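Local coordinates for uncharacterized RNA methyltransferase pyrab10780 (Pyrococcus abyssi, PDB 2JJQ), which catalyses the S-adenosyl-L-methionine-dependent methylation of uridine 54 in tRNA at C5, giving 5-methyluridine, at residues L28-F33 and L108-G113; V41-P46 and G89-H94; P46-I51 and S65-V70; Y99-K104 and A408-P413; P122-H127 and F412-H417. One frame throughout, in Å; residues are numbered along the deposited sequence.

Interaction 1: L28-F33 and L108-G113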
# COMPACT_ATOMS: atom_id res chain seq x y z
N LEU A 28 2.62 16.07 -16.41
CA LEU A 28 3.09 15.75 -15.08
C LEU A 28 4.36 14.91 -15.23
O LEU A 28 4.46 14.09 -16.14
CB LEU A 28 2.03 14.92 -14.31
CG LEU A 28 0.67 15.61 -14.18
CD1 LEU A 28 -0.31 14.80 -13.33
CD2 LEU A 28 0.85 16.99 -13.58
N ASN A 29 5.30 15.08 -14.34
CA ASN A 29 6.42 14.15 -14.40
C ASN A 29 6.04 12.85 -13.67
O ASN A 29 4.88 12.69 -13.20
CB ASN A 29 7.71 14.79 -13.89
CG ASN A 29 7.75 14.94 -12.41
OD1 ASN A 29 6.81 14.58 -11.69
ND2 ASN A 29 8.85 15.52 -11.92
N ASP A 30 7.00 11.95 -13.55
CA ASP A 30 6.70 10.64 -12.98
C ASP A 30 6.29 10.69 -11.50
O ASP A 30 5.65 9.75 -11.04
CB ASP A 30 7.87 9.66 -13.23
CG ASP A 30 7.92 9.15 -14.66
OD1 ASP A 30 7.15 9.59 -15.53
OD2 ASP A 30 8.78 8.28 -14.92
N ASP A 31 6.67 11.73 -10.75
CA ASP A 31 6.17 11.87 -9.37
C ASP A 31 4.86 12.63 -9.30
O ASP A 31 4.30 12.88 -8.24
CB ASP A 31 7.21 12.52 -8.45
CG ASP A 31 8.52 11.73 -8.39
OD1 ASP A 31 8.47 10.53 -8.03
OD2 ASP A 31 9.58 12.30 -8.74
N GLY A 32 4.32 13.00 -10.44
CA GLY A 32 3.05 13.69 -10.40
C GLY A 32 3.13 15.19 -10.38
O GLY A 32 2.11 15.85 -10.20
N PHE A 33 4.31 15.77 -10.58
CA PHE A 33 4.44 17.24 -10.50
C PHE A 33 4.25 17.86 -11.87
O PHE A 33 4.74 17.32 -12.86
CB PHE A 33 5.81 17.64 -9.95
CG PHE A 33 6.07 17.10 -8.58
CD1 PHE A 33 5.00 16.88 -7.72
CD2 PHE A 33 7.33 16.76 -8.17
CE1 PHE A 33 5.20 16.35 -6.45
CE2 PHE A 33 7.54 16.24 -6.89
CZ PHE A 33 6.48 16.03 -6.04
N LEU A 108 3.86 4.48 -17.71
CA LEU A 108 4.30 3.10 -17.94
C LEU A 108 4.88 2.93 -19.34
O LEU A 108 5.89 2.22 -19.51
CB LEU A 108 3.14 2.08 -17.76
CG LEU A 108 2.76 1.94 -16.27
CD1 LEU A 108 1.46 1.14 -16.16
CD2 LEU A 108 3.93 1.29 -15.48
N LYS A 109 4.22 3.50 -20.32
CA LYS A 109 4.74 3.41 -21.69
C LYS A 109 6.14 4.05 -21.77
O LYS A 109 7.03 3.47 -22.37
CB LYS A 109 3.79 4.10 -22.69
CG LYS A 109 4.25 3.94 -24.15
CD LYS A 109 3.14 4.39 -25.12
CE LYS A 109 2.95 5.90 -25.12
NZ LYS A 109 1.73 6.29 -25.95
N ARG A 110 6.34 5.21 -21.14
CA ARG A 110 7.69 5.86 -21.06
C ARG A 110 8.76 4.97 -20.44
O ARG A 110 9.89 4.84 -20.96
CB ARG A 110 7.66 7.14 -20.17
CG ARG A 110 6.71 8.28 -20.63
CD ARG A 110 7.06 9.67 -20.08
NE ARG A 110 6.64 9.90 -18.69
CZ ARG A 110 5.45 10.40 -18.35
NH1 ARG A 110 4.57 10.70 -19.31
NH2 ARG A 110 5.16 10.63 -17.05
N ILE A 111 8.43 4.34 -19.31
CA ILE A 111 9.37 3.50 -18.58
C ILE A 111 9.65 2.13 -19.23
O ILE A 111 10.80 1.70 -19.32
CB ILE A 111 8.87 3.34 -17.12
CG1 ILE A 111 8.93 4.71 -16.40
CG2 ILE A 111 9.65 2.18 -16.37
CD1 ILE A 111 8.15 4.74 -15.02
N LEU A 112 8.59 1.46 -19.65
CA LEU A 112 8.68 0.10 -20.16
C LEU A 112 8.90 0.04 -21.68
O LEU A 112 9.32 -0.99 -22.17
CB LEU A 112 7.37 -0.59 -19.92
CG LEU A 112 7.15 -1.39 -18.62
CD1 LEU A 112 8.23 -1.25 -17.62
CD2 LEU A 112 5.75 -1.22 -18.06
N GLY A 113 8.47 1.06 -22.41
CA GLY A 113 8.69 1.08 -23.88
C GLY A 113 7.50 0.72 -24.74
O GLY A 113 7.61 0.71 -25.97
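A first torsion that sets CG anti to the carbonyl carbon serves both D30 (chi1 -76°) and R110 (chi1 -60°), and the arginine chain then bends at its third torsion, so that the two side chains run past each other in opposite directions and their charged ends meet. The carboxylate and the guanidinium lie nearly coplanar. R110 NH2 donates to D30 OD1 at 2.7 Å, almost along the C-O axis and close to the guanidinium plane, with an N-H...O angle of 158°; R110 NE reaches the same OD1 at 3.2 Å, but that second bond is weak. OD1 alone thus receives both N-H groups, while D30 OD2 lies against the tip of the next helix residue, 3.6 Å from I111 CD1. The acid stands in a type I beta turn, N29 to G32, in the TRAM-like domain, and the base on the last turn of helix 97-112, so the bridge ties the N-terminal domain to that helix. N29 suits the first turn position because its OD1 folds back to accept from F33 N at 3.0 Å, whereas G32 has a positive phi at which a CB would be jammed against the preceding carbonyl O. Arginine suits a surface site, where its long chain can span the gap from the helix, and the I111 side chain also touches P389 and E390 of helix 389-398. The D30 carbonyl receives a further hydrogen bond from K107.

Interaction 2: V41-P46 and G89-H94; sequences VPFSAP and GCTLQH
H94 and F43 meet ring against ring, and the histidine is best followed outward from its CB. Its first torsion (chi1 59°) lodges CG between the backbone N and the carbonyl carbon, directing the imidazole at the turn V41 to S44. On the ring, H94 ND1 comes within 3.7 Å of F43 CD1, at the edge of the phenyl ring; H94 CE1 lies 3.8 Å from F43 CA; CD2 passes near the carbonyl oxygens of F43 and S44. At the tip, H94 NE2 donates to S44 O at 2.9 Å with an angle of 161°. The oxygen lies in the imidazole plane, although the N-H approaches from above the carbonyl plane rather than along a lone pair. F43 CA sits over one imidazole face in a CH-pi contact, and the edge of the F43 ring points toward the face of H94 in an offset edge-to-face pair. Further out, F43 CE1 packs 3.5 Å from T91 CA. A water bridges F43 N, from which it accepts, and T91 O. S44 closes its own type II turn through OG, which donates to V41 O. The bond to S44 O implies that H94 NE2 carries a proton, and it holds the rotation of the ring; the imidazole is thereby both a polar anchor and a flat surface joining the TRAM-like domain to a loop whose C90 is a [4Fe-4S] cluster ligand by similarity.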
# COMPACT_ATOMS: atom_id res chain seq x y z
N VAL A 41 5.93 21.97 -10.50
CA VAL A 41 4.84 22.61 -9.75
C VAL A 41 3.90 21.55 -9.15
O VAL A 41 3.13 20.92 -9.89
CB VAL A 41 3.95 23.49 -10.70
CG1 VAL A 41 2.91 24.24 -9.89
CG2 VAL A 41 4.79 24.43 -11.61
N PRO A 42 3.96 21.33 -7.83
CA PRO A 42 3.10 20.29 -7.20
C PRO A 42 1.61 20.66 -7.23
O PRO A 42 1.28 21.85 -7.14
CB PRO A 42 3.54 20.29 -5.72
CG PRO A 42 4.87 20.97 -5.68
CD PRO A 42 5.01 21.84 -6.91
N PHE A 43 0.74 19.65 -7.29
CA PHE A 43 -0.72 19.82 -7.25
C PHE A 43 -1.21 20.73 -8.36
O PHE A 43 -2.17 21.50 -8.19
CB PHE A 43 -1.19 20.34 -5.90
CG PHE A 43 -1.07 19.30 -4.77
CD1 PHE A 43 -1.85 18.13 -4.79
CD2 PHE A 43 -0.19 19.49 -3.73
CE1 PHE A 43 -1.73 17.18 -3.77
CE2 PHE A 43 -0.08 18.55 -2.70
CZ PHE A 43 -0.84 17.40 -2.71
N SER A 44 -0.53 20.66 -9.49
CA SER A 44 -0.98 21.33 -10.69
C SER A 44 -1.50 20.29 -11.71
O SER A 44 -1.33 19.07 -11.53
CB SER A 44 0.15 22.22 -11.25
OG SER A 44 1.21 21.45 -11.80
N ALA A 45 -2.15 20.75 -12.74
CA ALA A 45 -2.77 19.85 -13.74
C ALA A 45 -2.37 20.33 -15.12
O ALA A 45 -2.36 21.55 -15.36
CB ALA A 45 -4.38 19.84 -13.60
N PRO A 46 -2.12 19.40 -16.06
CA PRO A 46 -1.83 19.87 -17.40
C PRO A 46 -3.00 20.70 -17.90
O PRO A 46 -4.16 20.29 -17.74
CB PRO A 46 -1.70 18.59 -18.19
CG PRO A 46 -1.23 17.54 -17.14
CD PRO A 46 -2.12 17.92 -15.99
N GLY A 89 -0.43 11.50 1.17
CA GLY A 89 0.13 10.81 0.00
C GLY A 89 -0.64 11.03 -1.29
O GLY A 89 -0.14 10.72 -2.38
N CYS A 90 -1.86 11.54 -1.18
CA CYS A 90 -2.78 11.65 -2.32
C CYS A 90 -2.46 12.81 -3.29
O CYS A 90 -3.29 13.70 -3.57
CB CYS A 90 -4.21 11.76 -1.82
SG CYS A 90 -4.70 10.23 -0.97
N THR A 91 -1.27 12.77 -3.82
CA THR A 91 -0.77 13.88 -4.59
C THR A 91 -1.45 14.10 -5.94
O THR A 91 -1.20 15.11 -6.62
CB THR A 91 0.69 13.71 -4.75
OG1 THR A 91 0.91 12.38 -5.20
CG2 THR A 91 1.33 13.90 -3.33
N LEU A 92 -2.32 13.17 -6.34
CA LEU A 92 -3.08 13.39 -7.60
C LEU A 92 -4.57 13.57 -7.35
O LEU A 92 -5.35 13.49 -8.29
CB LEU A 92 -2.90 12.24 -8.60
CG LEU A 92 -1.49 11.83 -9.07
CD1 LEU A 92 -1.55 10.66 -10.02
CD2 LEU A 92 -0.70 13.01 -9.62
N GLN A 93 -4.96 13.80 -6.10
CA GLN A 93 -6.40 13.83 -5.74
C GLN A 93 -7.16 14.98 -6.36
O GLN A 93 -8.39 14.98 -6.37
CB GLN A 93 -6.61 13.92 -4.22
CG GLN A 93 -7.96 13.33 -3.84
CD GLN A 93 -8.23 13.27 -2.30
OE1 GLN A 93 -7.54 12.57 -1.54
NE2 GLN A 93 -9.28 13.97 -1.86
N HIS A 94 -6.43 15.96 -6.85
CA HIS A 94 -7.04 17.17 -7.47
C HIS A 94 -7.41 16.90 -8.94
O HIS A 94 -7.95 17.78 -9.63
CB HIS A 94 -6.06 18.32 -7.40
CG HIS A 94 -4.76 18.02 -8.11
ND1 HIS A 94 -3.87 17.06 -7.68
CD2 HIS A 94 -4.20 18.56 -9.22
CE1 HIS A 94 -2.84 16.99 -8.50
NE2 HIS A 94 -3.01 17.91 -9.44
O HOH W 1 0.99 16.79 -7.17

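Interaction 3: P46-I51 and S65-V70; sequences PGDEII and SQWKLV
The beta hairpin of strands 49-57 and 62-69 in the TRAM-like domain begins here, its short strand segments antiparallel with axes 4.7 Å apart. I51 and K68 form a hydrogen-bonded pair: I51 N donates to K68 O at 3.0 Å and K68 N to I51 O at 2.8 Å. I50 and L69 are the adjoining non-hydrogen-bonded pair, and beyond it V70 N donates to E49 O. On the face of I50 and L69, the CG2 branch of I50, anti to its carbonyl carbon, reaches W67 CE3 at 3.6 Å on the six-membered side of the indole. L69 CD1 comes 3.5 Å from D48 CG, while the carboxylate itself is held by A45 N, S73 N and a salt bridge to R76. Past the paired residues, V70 CG2 meets I51 CD1 at 3.5 Å, and E49 OE2 lies near V70 CG1. Beta-branched I50 and I51 suit extended backbone. G47 has a positive phi at which a CB would be jammed against the carbonyl O of P46, so glycine fits. The whole is an antiparallel hairpin of the TRAM-like domain, with I50 and W67 turned onto V41 of strand 39-41.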
# COMPACT_ATOMS: atom_id res chain seq x y z
N PRO A 46 -2.12 19.40 -16.06
CA PRO A 46 -1.83 19.87 -17.40
C PRO A 46 -3.00 20.70 -17.90
O PRO A 46 -4.16 20.29 -17.74
CB PRO A 46 -1.70 18.59 -18.19
CG PRO A 46 -1.23 17.54 -17.14
CD PRO A 46 -2.12 17.92 -15.99
N GLY A 47 -2.70 21.86 -18.47
CA GLY A 47 -3.80 22.74 -18.93
C GLY A 47 -4.03 23.92 -17.98
O GLY A 47 -4.62 24.94 -18.35
N ASP A 48 -3.56 23.79 -16.75
CA ASP A 48 -3.58 24.91 -15.79
C ASP A 48 -2.79 26.09 -16.32
O ASP A 48 -1.70 25.93 -16.84
CB ASP A 48 -2.89 24.50 -14.49
CG ASP A 48 -3.78 23.75 -13.50
OD1 ASP A 48 -5.04 23.68 -13.66
OD2 ASP A 48 -3.20 23.26 -12.48
N GLU A 49 -3.33 27.29 -16.20
CA GLU A 49 -2.60 28.47 -16.59
C GLU A 49 -2.16 29.06 -15.26
O GLU A 49 -2.98 29.31 -14.36
CB GLU A 49 -3.51 29.39 -17.42
CG GLU A 49 -2.88 30.76 -17.72
CD GLU A 49 -3.91 31.77 -18.25
OE1 GLU A 49 -4.91 31.33 -18.89
OE2 GLU A 49 -3.73 32.99 -18.03
N ILE A 50 -0.86 29.17 -15.06
CA ILE A 50 -0.34 29.62 -13.75
C ILE A 50 0.69 30.77 -13.87
O ILE A 50 1.25 31.02 -14.93
CB ILE A 50 0.26 28.44 -12.92
CG1 ILE A 50 1.62 28.01 -13.46
CG2 ILE A 50 -0.70 27.20 -12.92
CD1 ILE A 50 2.45 27.36 -12.38
N ILE A 51 0.90 31.47 -12.77
CA ILE A 51 2.05 32.39 -12.64
C ILE A 51 2.89 31.87 -11.49
O ILE A 51 2.36 31.66 -10.40
CB ILE A 51 1.60 33.84 -12.33
CG1 ILE A 51 0.72 34.37 -13.46
CG2 ILE A 51 2.83 34.73 -12.08
CD1 ILE A 51 -0.30 35.43 -13.05
N SER A 65 7.31 26.93 -5.36
CA SER A 65 6.78 26.89 -3.99
C SER A 65 5.60 27.84 -3.71
O SER A 65 4.84 27.62 -2.77
CB SER A 65 7.89 27.18 -2.99
OG SER A 65 8.54 28.39 -3.32
N GLN A 66 5.47 28.90 -4.51
CA GLN A 66 4.31 29.78 -4.44
C GLN A 66 3.88 30.12 -5.86
O GLN A 66 4.69 30.61 -6.67
CB GLN A 66 4.65 31.05 -3.66
CG GLN A 66 3.47 31.66 -2.89
CD GLN A 66 3.89 32.76 -1.91
OE1 GLN A 66 4.96 33.38 -2.06
NE2 GLN A 66 3.05 33.01 -0.91
N TRP A 67 2.63 29.81 -6.20
CA TRP A 67 2.14 30.05 -7.54
C TRP A 67 0.67 30.45 -7.53
O TRP A 67 -0.04 30.21 -6.55
CB TRP A 67 2.39 28.86 -8.48
CG TRP A 67 1.84 27.52 -8.00
CD1 TRP A 67 2.43 26.69 -7.09
CD2 TRP A 67 0.63 26.86 -8.43
NE1 TRP A 67 1.65 25.56 -6.92
CE2 TRP A 67 0.55 25.64 -7.73
CE3 TRP A 67 -0.39 27.18 -9.34
CZ2 TRP A 67 -0.52 24.74 -7.90
CZ3 TRP A 67 -1.45 26.29 -9.51
CH2 TRP A 67 -1.50 25.08 -8.79
N LYS A 68 0.24 31.09 -8.61
CA LYS A 68 -1.14 31.53 -8.73
C LYS A 68 -1.83 30.75 -9.85
O LYS A 68 -1.35 30.69 -10.97
CB LYS A 68 -1.18 33.04 -9.01
CG LYS A 68 -2.58 33.70 -9.02
CD LYS A 68 -2.43 35.22 -9.28
CE LYS A 68 -3.73 35.91 -9.75
NZ LYS A 68 -4.88 35.79 -8.83
N LEU A 69 -2.96 30.16 -9.53
CA LEU A 69 -3.77 29.50 -10.56
C LEU A 69 -4.65 30.53 -11.26
O LEU A 69 -5.64 30.99 -10.68
CB LEU A 69 -4.62 28.39 -9.94
CG LEU A 69 -5.46 27.46 -10.84
CD1 LEU A 69 -4.66 26.71 -11.90
CD2 LEU A 69 -6.17 26.47 -9.94
N VAL A 70 -4.31 30.91 -12.48
CA VAL A 70 -5.12 31.89 -13.25
C VAL A 70 -6.32 31.25 -13.97
O VAL A 70 -7.43 31.84 -14.02
CB VAL A 70 -4.25 32.63 -14.29
CG1 VAL A 70 -5.09 33.62 -15.06
CG2 VAL A 70 -3.06 33.32 -13.60

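Interaction 4: Y99-K104 and A408-P413; sequences YQLEFK and ALDMFP
K104 NZ and D410 OD1 form the tight centre of this buried contact, a salt bridge of 2.7 Å in which the amine comes from above the carboxylate plane. The lysine reaches it with its chain extended beyond CG, and D410, just after L409, leans toward helix 97-112 with CG anti to its backbone N (chi1 -173°). K104 NZ also makes a weak bond to F412 O at 3.0 Å and donates to H417 O. The looser part lies beside it: L101 CD2 only brushes D410 OD2 at 4.0 Å, and a water fills in, accepting from K104 NZ and donating to Q100 OE1 and D410 OD2. That second oxygen is also bonded by Y97 OH, and Q100 OE1 by H414 N. Lysine suits a position where one amine must serve several oxygens. Since the carboxylate is buried beside it, the ammonium form is probably favoured, and the charge pair links the helix to the loop whose F412 lies near the predicted nucleophile C387.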
# COMPACT_ATOMS: atom_id res chain seq x y z
N TYR A 99 -8.25 10.96 -15.82
CA TYR A 99 -6.95 11.54 -16.17
C TYR A 99 -5.85 10.88 -15.35
O TYR A 99 -4.74 10.67 -15.85
CB TYR A 99 -6.87 13.07 -16.05
CG TYR A 99 -5.52 13.52 -16.56
CD1 TYR A 99 -5.19 13.38 -17.90
CD2 TYR A 99 -4.53 13.93 -15.69
CE1 TYR A 99 -3.94 13.67 -18.36
CE2 TYR A 99 -3.24 14.25 -16.17
CZ TYR A 99 -2.97 14.10 -17.49
OH TYR A 99 -1.72 14.40 -18.05
N GLN A 100 -6.13 10.61 -14.07
CA GLN A 100 -5.12 9.84 -13.30
C GLN A 100 -4.73 8.60 -14.11
O GLN A 100 -3.56 8.27 -14.16
CB GLN A 100 -5.69 9.43 -11.94
CG GLN A 100 -5.86 10.63 -11.01
CD GLN A 100 -6.34 10.18 -9.65
OE1 GLN A 100 -5.98 9.09 -9.20
NE2 GLN A 100 -7.21 10.97 -9.03
N LEU A 101 -5.70 7.87 -14.66
CA LEU A 101 -5.38 6.63 -15.37
C LEU A 101 -4.58 6.89 -16.66
O LEU A 101 -3.69 6.13 -17.03
CB LEU A 101 -6.67 5.85 -15.71
CG LEU A 101 -7.45 5.40 -14.49
CD1 LEU A 101 -8.84 4.75 -15.04
CD2 LEU A 101 -6.65 4.43 -13.64
N GLU A 102 -4.90 8.00 -17.33
CA GLU A 102 -4.19 8.39 -18.54
C GLU A 102 -2.72 8.71 -18.19
O GLU A 102 -1.80 8.30 -18.90
CB GLU A 102 -4.89 9.61 -19.17
CG GLU A 102 -4.16 10.16 -20.37
CD GLU A 102 -4.86 11.37 -20.99
OE1 GLU A 102 -6.11 11.37 -21.13
OE2 GLU A 102 -4.15 12.33 -21.38
N PHE A 103 -2.50 9.42 -17.09
CA PHE A 103 -1.16 9.74 -16.63
C PHE A 103 -0.37 8.44 -16.37
O PHE A 103 0.81 8.34 -16.72
CB PHE A 103 -1.25 10.57 -15.33
CG PHE A 103 0.04 10.55 -14.50
CD1 PHE A 103 1.07 11.40 -14.83
CD2 PHE A 103 0.20 9.70 -13.40
CE1 PHE A 103 2.24 11.42 -14.09
CE2 PHE A 103 1.35 9.69 -12.65
CZ PHE A 103 2.43 10.54 -13.02
N LYS A 104 -1.02 7.45 -15.77
CA LYS A 104 -0.37 6.18 -15.44
C LYS A 104 -0.05 5.39 -16.71
O LYS A 104 1.02 4.81 -16.81
CB LYS A 104 -1.22 5.36 -14.45
CG LYS A 104 -1.05 6.00 -13.07
CD LYS A 104 -2.01 5.49 -12.02
CE LYS A 104 -1.64 6.10 -10.66
NZ LYS A 104 -2.47 5.63 -9.47
N ALA A 408 -1.23 -3.33 -15.74
CA ALA A 408 -1.06 -2.57 -14.51
C ALA A 408 -2.42 -2.46 -13.86
O ALA A 408 -3.44 -2.38 -14.54
CB ALA A 408 -0.57 -1.14 -14.81
N LEU A 409 -2.43 -2.52 -12.55
CA LEU A 409 -3.71 -2.39 -11.79
C LEU A 409 -3.53 -1.13 -10.96
O LEU A 409 -2.47 -0.93 -10.34
CB LEU A 409 -3.98 -3.58 -10.89
CG LEU A 409 -4.32 -4.84 -11.68
CD1 LEU A 409 -2.98 -5.47 -11.95
CD2 LEU A 409 -5.16 -5.77 -10.79
N ASP A 410 -4.52 -0.24 -11.02
CA ASP A 410 -4.45 0.94 -10.18
C ASP A 410 -4.74 0.56 -8.71
O ASP A 410 -5.87 0.70 -8.21
CB ASP A 410 -5.36 2.07 -10.67
CG ASP A 410 -5.12 3.34 -9.88
OD1 ASP A 410 -4.01 3.45 -9.33
OD2 ASP A 410 -6.03 4.18 -9.70
N MET A 411 -3.71 0.10 -8.02
CA MET A 411 -3.89 -0.27 -6.63
C MET A 411 -3.93 0.99 -5.77
O MET A 411 -4.40 0.96 -4.60
CB MET A 411 -2.71 -1.20 -6.19
CG MET A 411 -2.88 -2.66 -6.78
SD MET A 411 -4.15 -3.62 -5.88
CE MET A 411 -3.86 -3.02 -4.22
N PHE A 412 -3.47 2.10 -6.35
CA PHE A 412 -3.18 3.30 -5.53
C PHE A 412 -3.80 4.58 -6.14
O PHE A 412 -3.07 5.52 -6.49
CB PHE A 412 -1.68 3.49 -5.40
CG PHE A 412 -0.97 2.25 -4.98
CD1 PHE A 412 -1.00 1.83 -3.68
CD2 PHE A 412 -0.29 1.51 -5.91
CE1 PHE A 412 -0.33 0.64 -3.27
CE2 PHE A 412 0.38 0.33 -5.53
CZ PHE A 412 0.36 -0.09 -4.21
N PRO A 413 -5.12 4.62 -6.19
CA PRO A 413 -5.78 5.84 -6.70
C PRO A 413 -5.28 7.12 -5.99
O PRO A 413 -4.99 7.10 -4.78
CB PRO A 413 -7.24 5.62 -6.33
CG PRO A 413 -7.40 4.09 -6.22
CD PRO A 413 -6.07 3.58 -5.75
O HOH W 2 -4.98 6.67 -10.04

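Interaction 5: P122-H127 and F412-H417; sequences PKIFGH and FPHTPH
The two backbones come nearest, CA to CA, at I124 and P413, 6.1 Å apart, P413 and H414 being the central residues of a type II beta turn from F412 to T415. H414, with CG anti to the carbonyl carbon (chi1 -44°), swings its imidazole across the gap, and H414 NE2 donates to I124 O at 3.0 Å with an angle of 150°, the oxygen near the ring plane. H414 NE2 also lies over one face of the F125 ring, 3.4 Å from F125 CZ. H127 offers its ring face to the proline, P413 CG lying 4.1 Å from the H127 ring centroid in a CH-pi contact, while a water in the ring plane links H127 NE2 to P413 O. I124 CG2 adds an apolar touch on P413 CB. Proline's restricted phi suits the second position of the type II turn. T415 OG1 ties the turn off, donating to F412 O and accepting from H417 N in an ST turn. The H414 side chain comes within about 4 Å of that of C90, nearest atoms, so this pair of loops lies at the edge of the probable [4Fe-4S] site, consistent with a junction of the central region and the catalytic domain.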
# COMPACT_ATOMS: atom_id res chain seq x y z
N PRO A 122 -11.92 -0.50 -8.61
CA PRO A 122 -13.40 -0.61 -8.63
C PRO A 122 -14.04 0.51 -7.86
O PRO A 122 -15.15 0.95 -8.21
CB PRO A 122 -13.64 -1.98 -7.98
CG PRO A 122 -12.47 -2.82 -8.48
CD PRO A 122 -11.29 -1.83 -8.46
N LYS A 123 -13.35 0.98 -6.82
CA LYS A 123 -13.80 2.15 -6.03
C LYS A 123 -12.66 3.08 -5.82
O LYS A 123 -11.53 2.62 -5.74
CB LYS A 123 -14.37 1.75 -4.68
CG LYS A 123 -15.59 0.82 -4.72
CD LYS A 123 -16.13 0.74 -3.29
CE LYS A 123 -17.37 -0.14 -3.18
NZ LYS A 123 -18.64 0.56 -3.48
N ILE A 124 -12.91 4.39 -5.74
CA ILE A 124 -11.77 5.29 -5.52
C ILE A 124 -11.98 6.14 -4.29
O ILE A 124 -11.14 7.00 -3.97
CB ILE A 124 -11.54 6.22 -6.70
CG1 ILE A 124 -12.84 7.00 -7.02
CG2 ILE A 124 -11.07 5.45 -7.94
CD1 ILE A 124 -12.59 8.10 -8.08
N PHE A 125 -13.11 5.93 -3.64
CA PHE A 125 -13.21 6.32 -2.23
C PHE A 125 -13.84 5.15 -1.40
O PHE A 125 -14.69 4.38 -1.89
CB PHE A 125 -13.90 7.69 -2.05
CG PHE A 125 -13.09 8.88 -2.60
CD1 PHE A 125 -12.09 9.49 -1.83
CD2 PHE A 125 -13.33 9.39 -3.89
CE1 PHE A 125 -11.35 10.60 -2.33
CE2 PHE A 125 -12.58 10.51 -4.41
CZ PHE A 125 -11.61 11.11 -3.62
N GLY A 126 -13.37 4.98 -0.17
CA GLY A 126 -13.78 3.81 0.60
C GLY A 126 -12.97 2.54 0.32
O GLY A 126 -13.22 1.52 0.95
N HIS A 127 -12.00 2.62 -0.60
CA HIS A 127 -11.23 1.40 -1.03
C HIS A 127 -10.10 1.04 -0.08
O HIS A 127 -9.61 -0.11 -0.08
CB HIS A 127 -10.63 1.60 -2.42
CG HIS A 127 -9.72 2.78 -2.50
ND1 HIS A 127 -10.21 4.07 -2.48
CD2 HIS A 127 -8.37 2.88 -2.54
CE1 HIS A 127 -9.19 4.92 -2.49
NE2 HIS A 127 -8.07 4.22 -2.51
N PHE A 412 -3.47 2.10 -6.35
CA PHE A 412 -3.18 3.30 -5.53
C PHE A 412 -3.80 4.58 -6.14
O PHE A 412 -3.07 5.52 -6.49
CB PHE A 412 -1.68 3.49 -5.40
CG PHE A 412 -0.97 2.25 -4.98
CD1 PHE A 412 -1.00 1.83 -3.68
CD2 PHE A 412 -0.29 1.51 -5.91
CE1 PHE A 412 -0.33 0.64 -3.27
CE2 PHE A 412 0.38 0.33 -5.53
CZ PHE A 412 0.36 -0.09 -4.21
N PRO A 413 -5.12 4.62 -6.19
CA PRO A 413 -5.78 5.84 -6.70
C PRO A 413 -5.28 7.12 -5.99
O PRO A 413 -4.99 7.10 -4.78
CB PRO A 413 -7.24 5.62 -6.33
CG PRO A 413 -7.40 4.09 -6.22
CD PRO A 413 -6.07 3.58 -5.75
N HIS A 414 -5.24 8.25 -6.73
CA HIS A 414 -4.87 9.55 -6.18
C HIS A 414 -3.39 9.68 -5.85
O HIS A 414 -2.99 10.68 -5.24
CB HIS A 414 -5.71 9.98 -4.97
CG HIS A 414 -7.17 9.73 -5.15
ND1 HIS A 414 -7.89 10.28 -6.19
CD2 HIS A 414 -8.06 8.98 -4.44
CE1 HIS A 414 -9.16 9.90 -6.11
NE2 HIS A 414 -9.29 9.10 -5.06
N THR A 415 -2.59 8.69 -6.23
CA THR A 415 -1.14 8.76 -6.11
C THR A 415 -0.58 8.44 -7.50
O THR A 415 -1.29 7.86 -8.35
CB THR A 415 -0.59 7.70 -5.12
OG1 THR A 415 -0.54 6.44 -5.80
CG2 THR A 415 -1.50 7.57 -3.89
N PRO A 416 0.72 8.76 -7.74
CA PRO A 416 1.32 8.39 -9.02
C PRO A 416 1.66 6.90 -9.19
O PRO A 416 2.17 6.51 -10.23
CB PRO A 416 2.62 9.22 -9.07
CG PRO A 416 2.69 9.98 -7.83
CD PRO A 416 1.65 9.50 -6.86
N HIS A 417 1.39 6.08 -8.17
CA HIS A 417 1.88 4.72 -8.14
C HIS A 417 0.95 3.74 -8.80
O HIS A 417 -0.28 3.91 -8.80
CB HIS A 417 2.12 4.27 -6.70
CG HIS A 417 2.95 5.22 -5.92
ND1 HIS A 417 4.20 5.62 -6.33
CD2 HIS A 417 2.69 5.91 -4.78
CE1 HIS A 417 4.69 6.48 -5.46
NE2 HIS A 417 3.80 6.65 -4.50
O HOH W 3 -5.59 5.55 -2.54

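Interaction 4 is the buried one of the five, interaction 1 a surface contact, and interactions 2, 3 and 5 are partly buried. Helix 97-112 serves interactions 1 and 4, each through a salt bridge: the arginine near its end meets the TRAM-like domain at the surface, whereas the lysine acts inside with a water and several carbonyls. Interactions 4 and 5 share F412 and P413. Interactions 2 and 5 both use histidine NE2 as a donor to a carbonyl and are joined by a backbone bond between L92 and H414. Interaction 3, backbone hairpin pairing with apolar packing, shares P46 with interaction 2 and lies farthest from the chain's centre.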